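Local coordinates for protein N5-Carboxyaminoimidazole ribonucleotide synthetase (Staphylococcus aureus subsp. aureus, PDB 3ORQ) that catalyses the ATP-dependent conversion of 5-aminoimidazole ribonucleotide and bicarbonate to N5-carboxyaminoimidazole ribonucleotide in purine biosynthesis, using an ATP-grasp fold, at residues Y102-L107 with I248-T253; K124-I129 with V184-L189; L144-I149 with V163-E168; T152-Y157 with T180-A185. One frame throughout, in Å; residues are numbered along the deposited sequence.

Contacts 2, 3 and 4 reach one antiparallel four-stranded sheet of the ATP-grasp domain, ordered 128-131, 183-187, 148-152, 162-165. Contact 2 joins the first pair of strands and contact 3 the last, centres about 11 Å apart; Glu186 O and Ile149 N, 3.0 Å apart, probably hydrogen-bond across the middle. Contact 4 joins strand 183-187 to the end of 148-152 (Thr152 with Cys183), sharing Val184 and Ala185 with contact 2; both touch ADP. Along the chain contact 3 is nested inside contact 2 and alternates with contact 4. Contact 1 encloses them all and ties the preATP-grasp region to the ATP-grasp region, its centre about 20 to 32 Å from theirs, away from the sheet's ADP-binding residues.

Contact 1 (Y102-L107 with I248-T253); sequences YQAIQL and IHFIGT
Gln103 and Ala104, in the first turn of helix 103-109, face the extended chain of Ile248 to Phe250 that leads into strand 252-261, with the CA atoms of Ala104 and Ile248 6.0 Å apart. The direct polar link runs from a side chain to the backbone: His249 N donates to Gln103 OE1 at 2.8 Å with an angle of 162° at the hydrogen, from a position tilted 34° out of the amide's carbonyl plane. Gln103 gets there by an outstretched chain whose CG lies opposite the backbone N (chi1 -178°). A water adds a second link: it accepts from Ala104 N at 2.7 Å and lies 2.9 Å from His249 O, where it can donate, though other acceptors compete for its protons. Ile248 divides its branches between two helix residues: CG2 rests 3.8 Å from Ala104 CA, while CD1 meets Leu107 CD2 at 3.9 Å. Ala104 CB also approaches Phe250 CE1 obliquely, at 4.1 Å. The imidazole of His249 turns from the helix and uses NE2 to bond Pro99 O. Helix 111-120 closes one flank, its Thr117 touching both Leu107 and Ile248, while helix 86-95 packs on Tyr102 and Ile105; Gly252 pairs by backbone with Arg201 of strand 191-201, so the contact joins the preATP-grasp region to the large antiparallel sheet.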
# COMPACT_ATOMS: atom_id res chain seq x y z
N TYR A 102 -7.49 25.31 11.84
CA TYR A 102 -6.32 25.54 12.70
C TYR A 102 -6.66 25.29 14.18
O TYR A 102 -5.77 25.25 15.02
CB TYR A 102 -5.77 26.97 12.53
CG TYR A 102 -6.76 28.02 13.00
CD1 TYR A 102 -7.84 28.39 12.19
CD2 TYR A 102 -6.66 28.58 14.28
CE1 TYR A 102 -8.78 29.33 12.61
CE2 TYR A 102 -7.61 29.52 14.71
CZ TYR A 102 -8.66 29.89 13.87
OH TYR A 102 -9.60 30.81 14.27
N GLN A 103 -7.93 25.09 14.49
CA GLN A 103 -8.34 24.94 15.89
C GLN A 103 -7.73 23.69 16.52
O GLN A 103 -7.26 23.73 17.66
CB GLN A 103 -9.88 24.91 16.01
CG GLN A 103 -10.38 24.81 17.44
CD GLN A 103 -11.83 24.34 17.54
OE1 GLN A 103 -12.29 23.58 16.70
NE2 GLN A 103 -12.54 24.77 18.59
N ALA A 104 -7.79 22.58 15.79
CA ALA A 104 -7.29 21.32 16.34
C ALA A 104 -5.85 21.54 16.75
O ALA A 104 -5.48 21.29 17.90
CB ALA A 104 -7.40 20.20 15.31
N ILE A 105 -5.05 22.05 15.82
CA ILE A 105 -3.63 22.27 16.06
C ILE A 105 -3.39 23.23 17.18
O ILE A 105 -2.65 22.89 18.08
CB ILE A 105 -2.89 22.79 14.82
CG1 ILE A 105 -2.79 21.69 13.77
CG2 ILE A 105 -1.52 23.31 15.22
CD1 ILE A 105 -1.75 20.59 14.05
N GLN A 106 -4.00 24.41 17.13
CA GLN A 106 -3.81 25.44 18.17
C GLN A 106 -3.97 24.87 19.57
O GLN A 106 -3.18 25.10 20.48
CB GLN A 106 -4.84 26.58 17.98
CG GLN A 106 -4.90 27.62 19.13
CD GLN A 106 -6.20 28.47 19.11
OE1 GLN A 106 -6.88 28.59 18.08
NE2 GLN A 106 -6.53 29.06 20.26
N LEU A 107 -5.05 24.11 19.72
CA LEU A 107 -5.55 23.72 21.00
C LEU A 107 -4.80 22.47 21.50
O LEU A 107 -4.50 22.37 22.68
CB LEU A 107 -7.03 23.51 20.83
CG LEU A 107 -7.93 23.26 22.01
CD1 LEU A 107 -9.38 23.46 21.57
CD2 LEU A 107 -7.66 21.82 22.47
N ILE A 248 -14.03 20.51 19.35
CA ILE A 248 -12.85 20.68 18.48
C ILE A 248 -13.18 20.16 17.10
O ILE A 248 -13.72 19.05 16.96
CB ILE A 248 -11.66 19.83 18.94
CG1 ILE A 248 -11.27 20.15 20.38
CG2 ILE A 248 -10.48 20.04 18.04
CD1 ILE A 248 -10.11 19.29 20.90
N HIS A 249 -12.90 20.96 16.09
CA HIS A 249 -13.19 20.55 14.74
C HIS A 249 -12.10 19.60 14.23
O HIS A 249 -10.93 19.97 14.16
CB HIS A 249 -13.27 21.77 13.83
CG HIS A 249 -13.50 21.43 12.38
ND1 HIS A 249 -14.67 20.87 11.93
CD2 HIS A 249 -12.70 21.56 11.29
CE1 HIS A 249 -14.60 20.70 10.62
NE2 HIS A 249 -13.41 21.10 10.21
N PHE A 250 -12.50 18.39 13.86
CA PHE A 250 -11.62 17.43 13.17
C PHE A 250 -12.09 17.10 11.78
O PHE A 250 -13.26 16.77 11.59
CB PHE A 250 -11.56 16.14 13.98
CG PHE A 250 -10.81 16.27 15.27
CD1 PHE A 250 -9.41 16.41 15.26
CD2 PHE A 250 -11.50 16.32 16.48
CE1 PHE A 250 -8.70 16.54 16.47
CE2 PHE A 250 -10.81 16.46 17.68
CZ PHE A 250 -9.43 16.56 17.69
N ILE A 251 -11.19 17.18 10.80
CA ILE A 251 -11.38 16.52 9.50
C ILE A 251 -10.13 15.65 9.26
O ILE A 251 -9.05 15.94 9.76
CB ILE A 251 -11.54 17.53 8.35
CG1 ILE A 251 -12.92 18.23 8.44
CG2 ILE A 251 -11.39 16.82 7.00
CD1 ILE A 251 -14.10 17.26 8.42
N GLY A 252 -10.32 14.54 8.53
CA GLY A 252 -9.29 13.53 8.32
C GLY A 252 -9.14 12.62 9.56
O GLY A 252 -10.01 12.55 10.42
N THR A 253 -8.01 11.95 9.67
CA THR A 253 -7.81 11.01 10.76
C THR A 253 -7.26 11.71 12.00
O THR A 253 -6.35 12.55 11.90
CB THR A 253 -6.90 9.86 10.28
OG1 THR A 253 -7.65 9.11 9.32
CG2 THR A 253 -6.45 8.93 11.43
O HOH W 1 -9.42 22.37 13.59

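Contact 2 (K124-I129 with V184-L189); sequences KVVPFI and VAEKYL. With ADP (adenosine-5'-diphosphate), chain D.
Val126 and Glu186 meet through similar first torsions: chi1 of 55° in each sets Val126 CG1 and Glu186 CG between their own backbone N and carbonyl carbon, which sends CG1 and the extended Glu186 chain to the same place, CG1 lying against OE2 with the two side chains roughly perpendicular. The contact pairs an outer strand, 128-131, with strand 183-187 in the antiparallel sheet of the ATP-grasp fold, and runs on into the segment that holds the adenine. Ile129 and Ala185 form a hydrogen-bonded pair, each N reaching the other's O at 2.8 Å; Phe128 and Glu186 form the adjoining non-hydrogen-bonded pair, CA atoms 4.1 Å apart. Lys187 N extends the ladder to Pro127 O at 3.2 Å. Val184 CG1 packs on Ile129 O, and Pro127 CG lies 3.9 Å from Lys187 CD.

Glu186 to Leu189 bind the adenine. The amino group N6 of ADP donates to Glu186 OE2 at 2.8 Å and also to Lys187 O, a two-bond grip, and Leu189 N donates to ADP N1 at 3.1 Å. Tyr188 lays one ring face against the base, with ADP C2 3.4 Å above the ring plane and displaced from the ring centre. The other carboxylate oxygen, Glu186 OE1, takes salt bridges from Lys115 and Lys151, which probably favour the charged form and steady the acceptor. Val126 CG1 sits 3.2 Å from Glu186 OE2, lining the oxygen that receives N6.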
# COMPACT_ATOMS: atom_id res chain seq x y z
N LYS A 124 -13.72 12.39 30.68
CA LYS A 124 -13.05 12.01 31.92
C LYS A 124 -11.52 12.23 31.79
O LYS A 124 -10.80 11.40 31.23
CB LYS A 124 -13.40 10.55 32.30
CG LYS A 124 -12.77 10.02 33.62
CD LYS A 124 -13.41 10.56 34.90
CE LYS A 124 -12.64 10.09 36.14
NZ LYS A 124 -12.99 10.78 37.42
N VAL A 125 -11.05 13.36 32.30
CA VAL A 125 -9.63 13.70 32.28
C VAL A 125 -8.95 13.36 33.62
O VAL A 125 -9.59 13.35 34.67
CB VAL A 125 -9.44 15.22 31.98
CG1 VAL A 125 -7.99 15.66 32.17
CG2 VAL A 125 -9.86 15.54 30.58
N VAL A 126 -7.65 13.07 33.58
CA VAL A 126 -6.87 12.91 34.79
C VAL A 126 -6.75 14.28 35.46
O VAL A 126 -6.41 15.26 34.79
CB VAL A 126 -5.47 12.33 34.50
CG1 VAL A 126 -4.73 13.16 33.48
CG2 VAL A 126 -4.65 12.22 35.78
N PRO A 127 -7.04 14.35 36.77
CA PRO A 127 -7.00 15.64 37.47
C PRO A 127 -5.65 16.32 37.25
O PRO A 127 -4.60 15.66 37.31
CB PRO A 127 -7.21 15.25 38.94
CG PRO A 127 -8.09 14.00 38.86
CD PRO A 127 -7.66 13.28 37.59
N PHE A 128 -5.69 17.62 36.98
CA PHE A 128 -4.49 18.29 36.45
C PHE A 128 -4.43 19.70 36.95
O PHE A 128 -5.47 20.28 37.26
CB PHE A 128 -4.52 18.29 34.88
CG PHE A 128 -5.55 19.24 34.30
CD1 PHE A 128 -6.84 18.80 33.99
CD2 PHE A 128 -5.25 20.59 34.10
CE1 PHE A 128 -7.80 19.68 33.48
CE2 PHE A 128 -6.19 21.48 33.62
CZ PHE A 128 -7.47 21.03 33.30
N ILE A 129 -3.22 20.25 36.98
CA ILE A 129 -2.98 21.67 37.33
C ILE A 129 -1.78 22.25 36.57
O ILE A 129 -0.80 21.54 36.32
CB ILE A 129 -2.84 21.88 38.87
CG1 ILE A 129 -2.92 23.37 39.25
CG2 ILE A 129 -1.56 21.26 39.39
CD1 ILE A 129 -4.09 24.12 38.60
N VAL A 184 2.79 21.24 33.07
CA VAL A 184 1.53 20.81 33.68
C VAL A 184 1.81 19.63 34.60
O VAL A 184 2.67 18.80 34.29
CB VAL A 184 0.49 20.32 32.68
CG1 VAL A 184 -0.87 20.29 33.35
CG2 VAL A 184 0.42 21.19 31.43
N ALA A 185 1.09 19.56 35.71
CA ALA A 185 1.10 18.35 36.55
C ALA A 185 -0.27 17.64 36.58
O ALA A 185 -1.31 18.27 36.42
CB ALA A 185 1.59 18.69 37.95
N GLU A 186 -0.25 16.33 36.74
CA GLU A 186 -1.46 15.50 36.72
C GLU A 186 -1.21 14.26 37.58
O GLU A 186 -0.07 13.82 37.73
CB GLU A 186 -1.83 15.10 35.28
CG GLU A 186 -0.70 14.40 34.55
CD GLU A 186 -1.09 13.80 33.21
OE1 GLU A 186 -0.84 14.49 32.19
OE2 GLU A 186 -1.63 12.64 33.18
N LYS A 187 -2.27 13.70 38.16
CA LYS A 187 -2.13 12.49 38.99
C LYS A 187 -1.42 11.34 38.24
O LYS A 187 -1.77 10.99 37.08
CB LYS A 187 -3.52 12.01 39.45
CG LYS A 187 -4.10 12.69 40.69
CD LYS A 187 -5.49 12.13 41.03
CE LYS A 187 -6.08 12.69 42.35
NZ LYS A 187 -5.48 12.07 43.55
N TYR A 188 -0.44 10.72 38.91
CA TYR A 188 0.12 9.47 38.38
C TYR A 188 -0.77 8.30 38.81
O TYR A 188 -0.87 7.97 40.01
CB TYR A 188 1.57 9.27 38.81
CG TYR A 188 2.27 8.15 38.06
CD1 TYR A 188 2.76 8.35 36.76
CD2 TYR A 188 2.45 6.89 38.66
CE1 TYR A 188 3.41 7.32 36.06
CE2 TYR A 188 3.10 5.85 37.97
CZ TYR A 188 3.58 6.08 36.67
OH TYR A 188 4.22 5.07 35.98
N LEU A 189 -1.43 7.71 37.81
CA LEU A 189 -2.40 6.66 37.99
C LEU A 189 -1.78 5.29 38.02
O LEU A 189 -0.68 5.10 37.52
CB LEU A 189 -3.41 6.67 36.85
CG LEU A 189 -4.29 7.90 36.62
CD1 LEU A 189 -5.19 7.69 35.40
CD2 LEU A 189 -5.10 8.20 37.83
PB ADP D . 3.82 11.62 25.00
O1B ADP D . 2.90 12.72 24.53
O2B ADP D . 3.64 10.24 24.45
O3B ADP D . 5.26 12.07 25.00
PA ADP D . 2.14 10.96 27.20
O1A ADP D . 1.57 12.08 28.03
O2A ADP D . 1.28 10.33 26.13
O3A ADP D . 3.56 11.44 26.58
O5' ADP D . 2.65 9.76 28.15
C5' ADP D . 3.46 8.71 27.65
C4' ADP D . 3.27 7.49 28.54
O4' ADP D . 3.63 7.80 29.91
C3' ADP D . 1.83 7.00 28.57
O3' ADP D . 1.50 6.08 27.52
C2' ADP D . 1.75 6.32 29.94
O2' ADP D . 2.11 4.96 29.84
C1' ADP D . 2.75 7.09 30.80
N9 ADP D . 1.92 8.07 31.53
C8 ADP D . 1.70 9.35 31.13
N7 ADP D . 0.86 10.00 31.98
C5 ADP D . 0.55 9.10 32.95
C6 ADP D . -0.28 9.14 34.18
N6 ADP D . -0.94 10.28 34.50
N1 ADP D . -0.36 8.00 34.91
C2 ADP D . 0.30 6.87 34.57
N3 ADP D . 1.08 6.76 33.46
C4 ADP D . 1.23 7.84 32.64

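Contact 3 (L144-I149 with V163-E168); sequences LGYPFI and VLINNE
Phe148 O accepts from Ile165 N at 2.8 Å, the shorter bond of a hydrogen-bonded antiparallel pair that Phe148 N completes by donating to Ile165 O at 3.2 Å. The hairpin of strands 148-152 and 162-165, held in this way, forms the edge of the four-stranded antiparallel ATP-grasp sheet, with 162-165 outermost. Ile149 and Leu164 follow as the non-hydrogen-bonded pair, Leu164 CD2 4.0 Å from Ile149 CB. Side chains reinforce the ladder. The Phe148 ring and the Ile165 side chain run alongside each other in the same direction: Ile165 CB stands 4.1 Å from the centroid of the Phe148 ring, 15° off its normal, a CH-pi contact, and CD1 of the isoleucine reaches Phe148 CZ. With CG opposite the carbonyl carbon (chi1 -62°), Tyr146 packs along 166-168, taking Asn167 CA over one ring face, 14° off the normal, with OH 3.2 Å from Glu168 CB. A cis peptide bond precedes Pro147, whose CB packs against Asn166 OD1 at 3.4 Å. Helix 171-178 meets Tyr146 and Ile165 through Leu171, and helix 136-143 packs on Tyr146 and Phe148 through Ile141; strand 183-187 pairs with strand 148-152, where Ile149 also touches ADP.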
# COMPACT_ATOMS: atom_id res chain seq x y z
N LEU A 144 -3.13 17.32 44.14
CA LEU A 144 -3.08 16.02 43.44
C LEU A 144 -2.50 14.93 44.36
O LEU A 144 -2.92 13.77 44.32
CB LEU A 144 -2.24 16.11 42.18
CG LEU A 144 -2.31 17.29 41.19
CD1 LEU A 144 -0.98 17.36 40.44
CD2 LEU A 144 -3.47 17.19 40.20
N GLY A 145 -1.52 15.32 45.18
CA GLY A 145 -0.82 14.38 46.06
C GLY A 145 0.19 13.49 45.35
O GLY A 145 0.25 13.45 44.11
N TYR A 146 0.99 12.78 46.15
CA TYR A 146 1.89 11.74 45.63
C TYR A 146 1.13 10.44 45.33
O TYR A 146 0.28 10.02 46.13
CB TYR A 146 2.99 11.43 46.64
CG TYR A 146 3.90 12.59 46.97
CD1 TYR A 146 4.64 13.24 45.98
CD2 TYR A 146 4.05 13.03 48.28
CE1 TYR A 146 5.48 14.30 46.29
CE2 TYR A 146 4.88 14.09 48.59
CZ TYR A 146 5.60 14.72 47.60
OH TYR A 146 6.43 15.77 47.93
N PRO A 147 1.41 9.80 44.17
CA PRO A 147 2.34 10.25 43.13
C PRO A 147 1.69 11.20 42.13
O PRO A 147 0.47 11.31 42.09
CB PRO A 147 2.74 8.94 42.42
CG PRO A 147 1.90 7.83 43.05
CD PRO A 147 0.82 8.49 43.84
N PHE A 148 2.53 11.91 41.37
CA PHE A 148 2.10 12.78 40.26
C PHE A 148 3.25 13.03 39.28
O PHE A 148 4.42 12.82 39.59
CB PHE A 148 1.49 14.11 40.76
CG PHE A 148 2.50 15.08 41.30
CD1 PHE A 148 2.97 14.98 42.61
CD2 PHE A 148 2.97 16.13 40.50
CE1 PHE A 148 3.90 15.88 43.12
CE2 PHE A 148 3.91 17.04 41.00
CZ PHE A 148 4.37 16.91 42.31
N ILE A 149 2.89 13.48 38.08
CA ILE A 149 3.89 13.63 37.02
C ILE A 149 3.83 15.00 36.37
O ILE A 149 2.76 15.49 36.05
CB ILE A 149 3.77 12.47 35.98
CG1 ILE A 149 4.74 12.67 34.82
CG2 ILE A 149 2.35 12.35 35.49
CD1 ILE A 149 5.14 11.35 34.15
N VAL A 163 8.76 14.33 34.15
CA VAL A 163 9.43 13.90 35.37
C VAL A 163 8.41 13.29 36.32
O VAL A 163 7.47 13.95 36.75
CB VAL A 163 10.10 15.06 36.10
CG1 VAL A 163 10.56 14.61 37.49
CG2 VAL A 163 11.27 15.61 35.29
N LEU A 164 8.61 12.02 36.65
CA LEU A 164 7.70 11.34 37.55
C LEU A 164 8.09 11.67 38.97
O LEU A 164 9.25 11.50 39.36
CB LEU A 164 7.71 9.83 37.31
CG LEU A 164 6.65 8.92 37.98
CD1 LEU A 164 7.22 8.30 39.23
CD2 LEU A 164 5.36 9.64 38.30
N ILE A 165 7.12 12.16 39.74
CA ILE A 165 7.38 12.55 41.13
C ILE A 165 6.66 11.67 42.14
O ILE A 165 5.49 11.90 42.47
CB ILE A 165 7.04 14.03 41.37
CG1 ILE A 165 7.67 14.89 40.27
CG2 ILE A 165 7.50 14.43 42.76
CD1 ILE A 165 7.63 16.38 40.54
N ASN A 166 7.37 10.65 42.62
CA ASN A 166 6.83 9.69 43.58
C ASN A 166 6.84 10.21 45.02
O ASN A 166 5.81 10.25 45.66
CB ASN A 166 7.56 8.33 43.47
CG ASN A 166 6.97 7.41 42.37
OD1 ASN A 166 5.75 7.31 42.20
ND2 ASN A 166 7.85 6.74 41.63
N ASN A 167 8.00 10.61 45.51
CA ASN A 167 8.15 11.20 46.86
C ASN A 167 8.86 12.56 46.77
O ASN A 167 9.25 12.98 45.68
CB ASN A 167 8.88 10.23 47.80
CG ASN A 167 10.17 9.68 47.19
OD1 ASN A 167 10.18 8.60 46.60
ND2 ASN A 167 11.25 10.42 47.33
N GLU A 168 9.03 13.24 47.90
CA GLU A 168 9.63 14.60 47.88
C GLU A 168 11.13 14.61 47.52
O GLU A 168 11.71 15.67 47.29
CB GLU A 168 9.33 15.38 49.17
CG GLU A 168 10.27 15.12 50.36
CD GLU A 168 9.92 13.86 51.15
OE1 GLU A 168 9.17 12.99 50.63
OE2 GLU A 168 10.42 13.74 52.30

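Contact 4 (T152-Y157 with T180-A185); sequences TRFGGY and TSECVA. With POP (pyrophosphate 2-), chain E; ADP (adenosine-5'-diphosphate), chain D.
Ser181 opens the contact beside Thr152, its OG 3.9 Å from Thr152 CB, where strand 183-187 of the ATP-grasp sheet begins next to the end of strand 148-152. The same OG gives a weak hydrogen bond to Glu182 O.

Glu182 makes two polar links to Arg153. Its carbonyl O accepts from Arg153 N at 3.2 Å, in the carbonyl plane and with an angle of 154° at the hydrogen, while its carboxylate OE2 makes a salt bridge to Arg153 NH1 at 2.9 Å. Backbone and side chain of one residue thus grip backbone and side chain of the other. The guanidinium and carboxylate planes are only 5° apart, although OE2 approaches the guanidinium obliquely. Arg153 bends at chi3 (-86°), and its NE forms a second salt bridge with Asp110, which should restrict the rotation of the guanidinium. The Phe154 ring turns an edge toward Glu182 OE2.

Cys183 forms a non-hydrogen-bonded antiparallel pair with Thr152, CA atoms 4.4 Å apart and side chains diverging; its SG still lies 3.7 Å from Thr152 CA. Val184 CG2 then meets Arg153 CB at 3.9 Å. Residues 153-157 begin the glycine-rich loop between strands 148-152 and 162-165, which bears on the ADP phosphates; Gly156 and Tyr157 belong to the ATP-binding site. Tyr157 C lies 3.3 Å from ADP O3B, and Tyr157 OH gives a weak hydrogen bond to pyrophosphate O1 at 2.7 Å.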
# COMPACT_ATOMS: atom_id res chain seq x y z
N THR A 152 6.27 18.94 30.26
CA THR A 152 6.37 20.19 29.51
C THR A 152 5.09 20.33 28.70
O THR A 152 4.50 19.34 28.25
CB THR A 152 7.66 20.31 28.59
OG1 THR A 152 7.50 19.61 27.36
CG2 THR A 152 8.88 19.78 29.29
N ARG A 153 4.64 21.56 28.52
CA ARG A 153 3.39 21.73 27.82
C ARG A 153 3.53 21.97 26.31
O ARG A 153 2.53 21.94 25.58
CB ARG A 153 2.50 22.77 28.50
CG ARG A 153 3.07 24.12 28.66
CD ARG A 153 2.21 24.92 29.62
NE ARG A 153 1.11 25.57 28.92
CZ ARG A 153 0.66 26.78 29.20
NH1 ARG A 153 1.22 27.48 30.18
NH2 ARG A 153 -0.35 27.30 28.49
N PHE A 154 4.77 22.15 25.85
CA PHE A 154 5.01 22.43 24.44
C PHE A 154 5.82 21.42 23.63
O PHE A 154 5.36 20.98 22.57
CB PHE A 154 5.54 23.84 24.26
CG PHE A 154 4.49 24.89 24.45
CD1 PHE A 154 3.62 25.21 23.40
CD2 PHE A 154 4.34 25.53 25.68
CE1 PHE A 154 2.62 26.17 23.57
CE2 PHE A 154 3.34 26.48 25.86
CZ PHE A 154 2.48 26.80 24.81
N GLY A 155 7.00 21.05 24.10
CA GLY A 155 7.90 20.25 23.26
C GLY A 155 7.63 18.76 23.10
O GLY A 155 8.00 18.17 22.08
N GLY A 156 6.96 18.16 24.08
CA GLY A 156 7.06 16.72 24.34
C GLY A 156 6.61 15.74 23.28
O GLY A 156 5.53 15.88 22.72
N TYR A 157 7.38 14.89 22.96
CA TYR A 157 7.01 13.68 22.21
C TYR A 157 7.70 12.44 22.79
O TYR A 157 8.74 12.54 23.43
CB TYR A 157 7.15 13.78 20.66
CG TYR A 157 8.49 14.22 20.05
CD1 TYR A 157 9.71 14.01 20.69
CD2 TYR A 157 8.51 14.82 18.78
CE1 TYR A 157 10.93 14.41 20.10
CE2 TYR A 157 9.71 15.22 18.17
CZ TYR A 157 10.92 15.01 18.83
OH TYR A 157 12.10 15.41 18.22
N THR A 180 13.03 25.66 33.16
CA THR A 180 13.32 25.80 31.73
C THR A 180 12.08 25.82 30.82
O THR A 180 12.18 26.17 29.64
CB THR A 180 14.26 24.68 31.20
OG1 THR A 180 13.49 23.68 30.53
CG2 THR A 180 15.07 24.05 32.33
N SER A 181 10.92 25.44 31.35
CA SER A 181 9.71 25.37 30.52
C SER A 181 8.45 25.33 31.37
O SER A 181 8.41 24.67 32.41
CB SER A 181 9.77 24.15 29.59
OG SER A 181 8.60 24.06 28.80
N GLU A 182 7.43 26.06 30.92
CA GLU A 182 6.11 26.04 31.55
C GLU A 182 5.57 24.62 31.48
O GLU A 182 5.64 23.97 30.42
CB GLU A 182 5.14 27.00 30.84
CG GLU A 182 5.52 28.48 30.92
CD GLU A 182 4.40 29.42 30.43
OE1 GLU A 182 4.33 30.57 30.93
OE2 GLU A 182 3.61 29.02 29.54
N CYS A 183 5.05 24.13 32.59
CA CYS A 183 4.64 22.73 32.67
C CYS A 183 3.21 22.50 33.13
O CYS A 183 2.50 23.44 33.51
CB CYS A 183 5.59 21.98 33.59
SG CYS A 183 7.18 21.65 32.84
N VAL A 184 2.79 21.24 33.07
CA VAL A 184 1.53 20.81 33.68
C VAL A 184 1.81 19.63 34.60
O VAL A 184 2.67 18.80 34.29
CB VAL A 184 0.49 20.32 32.68
CG1 VAL A 184 -0.87 20.29 33.35
CG2 VAL A 184 0.42 21.19 31.43
N ALA A 185 1.09 19.56 35.71
CA ALA A 185 1.10 18.35 36.55
C ALA A 185 -0.27 17.64 36.58
O ALA A 185 -1.31 18.27 36.42
CB ALA A 185 1.59 18.69 37.95
P1 POP E . 13.40 12.41 16.10
O1 POP E . 13.61 13.78 16.72
O2 POP E . 14.64 11.53 16.18
O3 POP E . 12.25 11.70 16.77
O POP E . 13.08 12.77 14.56
P2 POP E . 12.13 11.86 13.64
O4 POP E . 10.69 12.13 14.00
O5 POP E . 12.50 10.42 13.85
O6 POP E . 12.41 12.23 12.21
PB ADP D . 3.82 11.62 25.00
O1B ADP D . 2.90 12.72 24.53
O2B ADP D . 3.64 10.24 24.45
O3B ADP D . 5.26 12.07 25.00
PA ADP D . 2.14 10.96 27.20
O1A ADP D . 1.57 12.08 28.03
O2A ADP D . 1.28 10.33 26.13
O3A ADP D . 3.56 11.44 26.58
O5' ADP D . 2.65 9.76 28.15
C5' ADP D . 3.46 8.71 27.65
C4' ADP D . 3.27 7.49 28.54
O4' ADP D . 3.63 7.80 29.91
C3' ADP D . 1.83 7.00 28.57
O3' ADP D . 1.50 6.08 27.52
C2' ADP D . 1.75 6.32 29.94
O2' ADP D . 2.11 4.96 29.84
C1' ADP D . 2.75 7.09 30.80
N9 ADP D . 1.92 8.07 31.53
C8 ADP D . 1.70 9.35 31.13
N7 ADP D . 0.86 10.00 31.98
C5 ADP D . 0.55 9.10 32.95
C6 ADP D . -0.28 9.14 34.18
N6 ADP D . -0.94 10.28 34.50
N1 ADP D . -0.36 8.00 34.91
C2 ADP D . 0.30 6.87 34.57
N3 ADP D . 1.08 6.76 33.46
C4 ADP D . 1.23 7.84 32.64